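Local coordinates for protein putative S-adenosylmethionine-dependent methyltransferase (Bacteroides thetaiotaomicron, PDB 1WYZ) that probably acts as an S-adenosylmethionine-dependent methyltransferase, related to the RsmI-like family, although its substrate is not established, at residues R33-E38 with L59-L64. Sequence-based numbering, arbitrary orientation.
Sequences RHFIVE and LTFYPL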
ATOM      1  N   ARG A  33       3.496  -7.342 -24.749  1.00 48.37           N
ATOM      2  CA  ARG A  33       3.064  -8.468 -25.578  1.00 49.64           C
ATOM      3  C   ARG A  33       3.123  -9.778 -24.802  1.00 46.35           C
ATOM      4  O   ARG A  33       2.495 -10.764 -25.187  1.00 45.21           O
ATOM      5  CB  ARG A  33       3.972  -8.620 -26.802  1.00 83.03           C
ATOM      6  CG  ARG A  33       3.994  -7.444 -27.765  1.00 92.43           C
ATOM      7  CD  ARG A  33       4.967  -7.735 -28.905  1.00 99.34           C
ATOM      8  NE  ARG A  33       4.952  -6.704 -29.939  1.00108.44           N
ATOM      9  CZ  ARG A  33       5.689  -6.745 -31.046  1.00112.64           C
ATOM     10  NH1 ARG A  33       6.507  -7.769 -31.265  1.00115.68           N
ATOM     11  NH2 ARG A  33       5.602  -5.764 -31.939  1.00116.00           N
ATOM     12  N   HIS A  34       3.899  -9.782 -23.718  1.00 58.36           N
ATOM     13  CA  HIS A  34       4.083 -10.972 -22.881  1.00 54.15           C
ATOM     14  C   HIS A  34       3.730 -10.705 -21.419  1.00 50.97           C
ATOM     15  O   HIS A  34       4.316  -9.833 -20.786  1.00 50.86           O
ATOM     16  CB  HIS A  34       5.543 -11.436 -22.929  1.00 40.64           C
ATOM     17  CG  HIS A  34       6.153 -11.394 -24.295  1.00 39.35           C
ATOM     18  ND1 HIS A  34       6.210 -10.243 -25.050  1.00 40.55           N
ATOM     19  CD2 HIS A  34       6.773 -12.352 -25.024  1.00 41.02           C
ATOM     20  CE1 HIS A  34       6.838 -10.491 -26.184  1.00 39.69           C
ATOM     21  NE2 HIS A  34       7.190 -11.764 -26.193  1.00 40.46           N
ATOM     22  N   PHE A  35       2.797 -11.471 -20.878  1.00 36.44           N
ATOM     23  CA  PHE A  35       2.403 -11.298 -19.489  1.00 34.79           C
ATOM     24  C   PHE A  35       2.689 -12.549 -18.674  1.00 35.30           C
ATOM     25  O   PHE A  35       2.625 -13.658 -19.182  1.00 35.22           O
ATOM     26  CB  PHE A  35       0.905 -10.979 -19.383  1.00 26.51           C
ATOM     27  CG  PHE A  35       0.485  -9.779 -20.169  1.00 22.49           C
ATOM     28  CD1 PHE A  35       0.251  -9.872 -21.540  1.00 21.05           C
ATOM     29  CD2 PHE A  35       0.371  -8.534 -19.552  1.00 21.21           C
ATOM     30  CE1 PHE A  35      -0.082  -8.738 -22.289  1.00 21.06           C
ATOM     31  CE2 PHE A  35       0.037  -7.386 -20.299  1.00 21.82           C
ATOM     32  CZ  PHE A  35      -0.188  -7.489 -21.666  1.00 18.00           C
ATOM     33  N   ILE A  36       3.018 -12.357 -17.407  1.00 32.43           N
ATOM     34  CA  ILE A  36       3.260 -13.462 -16.495  1.00 34.42           C
ATOM     35  C   ILE A  36       2.090 -13.311 -15.533  1.00 37.18           C
ATOM     36  O   ILE A  36       1.950 -12.284 -14.872  1.00 34.83           O
ATOM     37  CB  ILE A  36       4.613 -13.311 -15.758  1.00 44.50           C
ATOM     38  CG1 ILE A  36       5.766 -13.529 -16.741  1.00 43.61           C
ATOM     39  CG2 ILE A  36       4.737 -14.351 -14.655  1.00 45.35           C
ATOM     40  CD1 ILE A  36       5.959 -14.890 -17.317  1.00 56.31           C
ATOM     41  N   VAL A  37       1.238 -14.330 -15.469  1.00 50.18           N
ATOM     42  CA  VAL A  37       0.043 -14.259 -14.634  1.00 54.37           C
ATOM     43  C   VAL A  37      -0.256 -15.455 -13.741  1.00 57.64           C
ATOM     44  O   VAL A  37       0.253 -16.557 -13.951  1.00 57.35           O
ATOM     45  CB  VAL A  37      -1.196 -14.033 -15.517  1.00 62.10           C
ATOM     46  CG1 VAL A  37      -1.082 -12.700 -16.250  1.00 61.29           C
ATOM     47  CG2 VAL A  37      -1.317 -15.178 -16.518  1.00 60.81           C
ATOM     48  N   GLU A  38      -1.116 -15.217 -12.754  1.00 63.96           N
ATOM     49  CA  GLU A  38      -1.538 -16.247 -11.811  1.00 69.14           C
ATOM     50  C   GLU A  38      -2.711 -17.034 -12.374  1.00 69.66           C
ATOM     51  O   GLU A  38      -3.124 -18.030 -11.790  1.00 69.55           O
ATOM     52  CB  GLU A  38      -1.939 -15.611 -10.481  1.00 89.26           C
ATOM     53  CG  GLU A  38      -0.781 -14.961  -9.751  1.00 94.91           C
ATOM     54  CD  GLU A  38      -1.235 -14.110  -8.585  1.00 97.20           C
ATOM     55  OE1 GLU A  38      -1.927 -14.644  -7.693  1.00 97.11           O
ATOM     56  OE2 GLU A  38      -0.896 -12.906  -8.564  1.00 98.82           O
ATOM     57  N   LEU A  59      -1.089 -14.700 -27.437  1.00130.00           N
ATOM     58  CA  LEU A  59      -0.987 -15.785 -26.464  1.00128.00           C
ATOM     59  C   LEU A  59       0.435 -16.148 -26.075  1.00125.89           C
ATOM     60  O   LEU A  59       1.033 -17.075 -26.621  1.00127.26           O
ATOM     61  CB  LEU A  59      -1.711 -17.031 -26.991  1.00115.88           C
ATOM     62  CG  LEU A  59      -1.624 -18.344 -26.205  1.00118.21           C
ATOM     63  CD1 LEU A  59      -1.957 -18.121 -24.737  1.00119.64           C
ATOM     64  CD2 LEU A  59      -2.584 -19.350 -26.827  1.00119.29           C
ATOM     65  N   THR A  60       0.963 -15.398 -25.117  1.00120.73           N
ATOM     66  CA  THR A  60       2.300 -15.610 -24.595  1.00118.21           C
ATOM     67  C   THR A  60       2.182 -15.510 -23.082  1.00116.68           C
ATOM     68  O   THR A  60       3.170 -15.319 -22.373  1.00116.65           O
ATOM     69  CB  THR A  60       3.282 -14.542 -25.112  1.00 82.51           C
ATOM     70  OG1 THR A  60       2.689 -13.247 -24.972  1.00 83.64           O
ATOM     71  CG2 THR A  60       3.620 -14.789 -26.573  1.00 82.83           C
ATOM     72  N   PHE A  61       0.951 -15.627 -22.596  1.00 62.24           N
ATOM     73  CA  PHE A  61       0.689 -15.563 -21.169  1.00 56.20           C
ATOM     74  C   PHE A  61       1.375 -16.747 -20.495  1.00 53.23           C
ATOM     75  O   PHE A  61       1.061 -17.899 -20.786  1.00 53.63           O
ATOM     76  CB  PHE A  61      -0.812 -15.642 -20.890  1.00 58.84           C
ATOM     77  CG  PHE A  61      -1.641 -14.642 -21.658  1.00 55.49           C
ATOM     78  CD1 PHE A  61      -1.892 -14.815 -23.021  1.00 54.80           C
ATOM     79  CD2 PHE A  61      -2.205 -13.544 -21.008  1.00 54.16           C
ATOM     80  CE1 PHE A  61      -2.701 -13.907 -23.728  1.00 54.02           C
ATOM     81  CE2 PHE A  61      -3.015 -12.629 -21.700  1.00 53.43           C
ATOM     82  CZ  PHE A  61      -3.262 -12.815 -23.062  1.00 53.39           C
ATOM     83  N   TYR A  62       2.313 -16.464 -19.601  1.00 65.97           N
ATOM     84  CA  TYR A  62       3.029 -17.516 -18.886  1.00 64.44           C
ATOM     85  C   TYR A  62       2.398 -17.722 -17.508  1.00 64.74           C
ATOM     86  O   TYR A  62       2.364 -16.798 -16.688  1.00 65.51           O
ATOM     87  CB  TYR A  62       4.510 -17.140 -18.715  1.00 52.87           C
ATOM     88  CG  TYR A  62       5.263 -16.980 -20.017  1.00 50.58           C
ATOM     89  CD1 TYR A  62       5.495 -18.071 -20.859  1.00 47.91           C
ATOM     90  CD2 TYR A  62       5.735 -15.732 -20.419  1.00 49.44           C
ATOM     91  CE1 TYR A  62       6.183 -17.919 -22.076  1.00 45.89           C
ATOM     92  CE2 TYR A  62       6.424 -15.568 -21.633  1.00 48.03           C
ATOM     93  CZ  TYR A  62       6.640 -16.662 -22.456  1.00 46.63           C
ATOM     94  OH  TYR A  62       7.294 -16.480 -23.654  1.00 46.79           O
ATOM     95  N   PRO A  63       1.871 -18.933 -17.244  1.00 55.10           N
ATOM     96  CA  PRO A  63       1.241 -19.269 -15.961  1.00 54.64           C
ATOM     97  C   PRO A  63       2.270 -19.299 -14.835  1.00 55.24           C
ATOM     98  O   PRO A  63       3.364 -19.846 -15.003  1.00 55.11           O
ATOM     99  CB  PRO A  63       0.633 -20.643 -16.228  1.00 54.17           C
ATOM    100  CG  PRO A  63       0.309 -20.590 -17.680  1.00 53.98           C
ATOM    101  CD  PRO A  63       1.568 -19.965 -18.248  1.00 55.33           C
ATOM    102  N   LEU A  64       1.909 -18.722 -13.689  1.00 57.31           N
ATOM    103  CA  LEU A  64       2.805 -18.649 -12.534  1.00 57.99           C
ATOM    104  C   LEU A  64       2.104 -19.093 -11.241  1.00 58.10           C
ATOM    105  O   LEU A  64       0.938 -18.765 -11.017  1.00 57.46           O
ATOM    106  CB  LEU A  64       3.297 -17.205 -12.393  1.00 74.53           C
ATOM    107  CG  LEU A  64       4.650 -16.880 -11.760  1.00 75.42           C
ATOM    108  CD1 LEU A  64       4.654 -17.207 -10.279  1.00 76.04           C
ATOM    109  CD2 LEU A  64       5.722 -17.651 -12.493  1.00 75.21           C
TER
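The rings of Phe-35 and Phe-61 lie nearly parallel but are displaced past one another, centroids 5.9 Å apart, with little face-to-face contact; helix 40-50 meets both. Toward the opposite side of the sheet, Thr-60 O sits over one face of the Tyr-62 ring, near its margin and not its centre, and Tyr-62 OH sits at the edge of the His-34 imidazole. These rings flank a parallel pairing of strand 34-37 with edge strand 62-63, the ends of a beta-alpha-beta unit crossing through helix 40-50. Three backbone bonds establish the register. Tyr-62 N donates almost straight to Phe-35 O, with 169° at the hydrogen, and Val-37 N returns a bond to Tyr-62 O at 3.0 Å. The third, Leu-64 N to Val-37 O, is clearly more bent, at 134°. On the Tyr-62 side, with CG1 beside the backbone N (chi1 -70°), Ile-36 turns CG2 onto Leu-64 CG at 3.8 Å; helices 70-81 and 100-110 pack against both residues. Shortening Ile-36 to an alanine would probably open a gap beside Leu-64 and leave Tyr-76 and Val-104 less tightly packed. Thr-60 OG1, hydrogen-bonded to Ser-58 O, also lies 3.4 Å from His-34 CA.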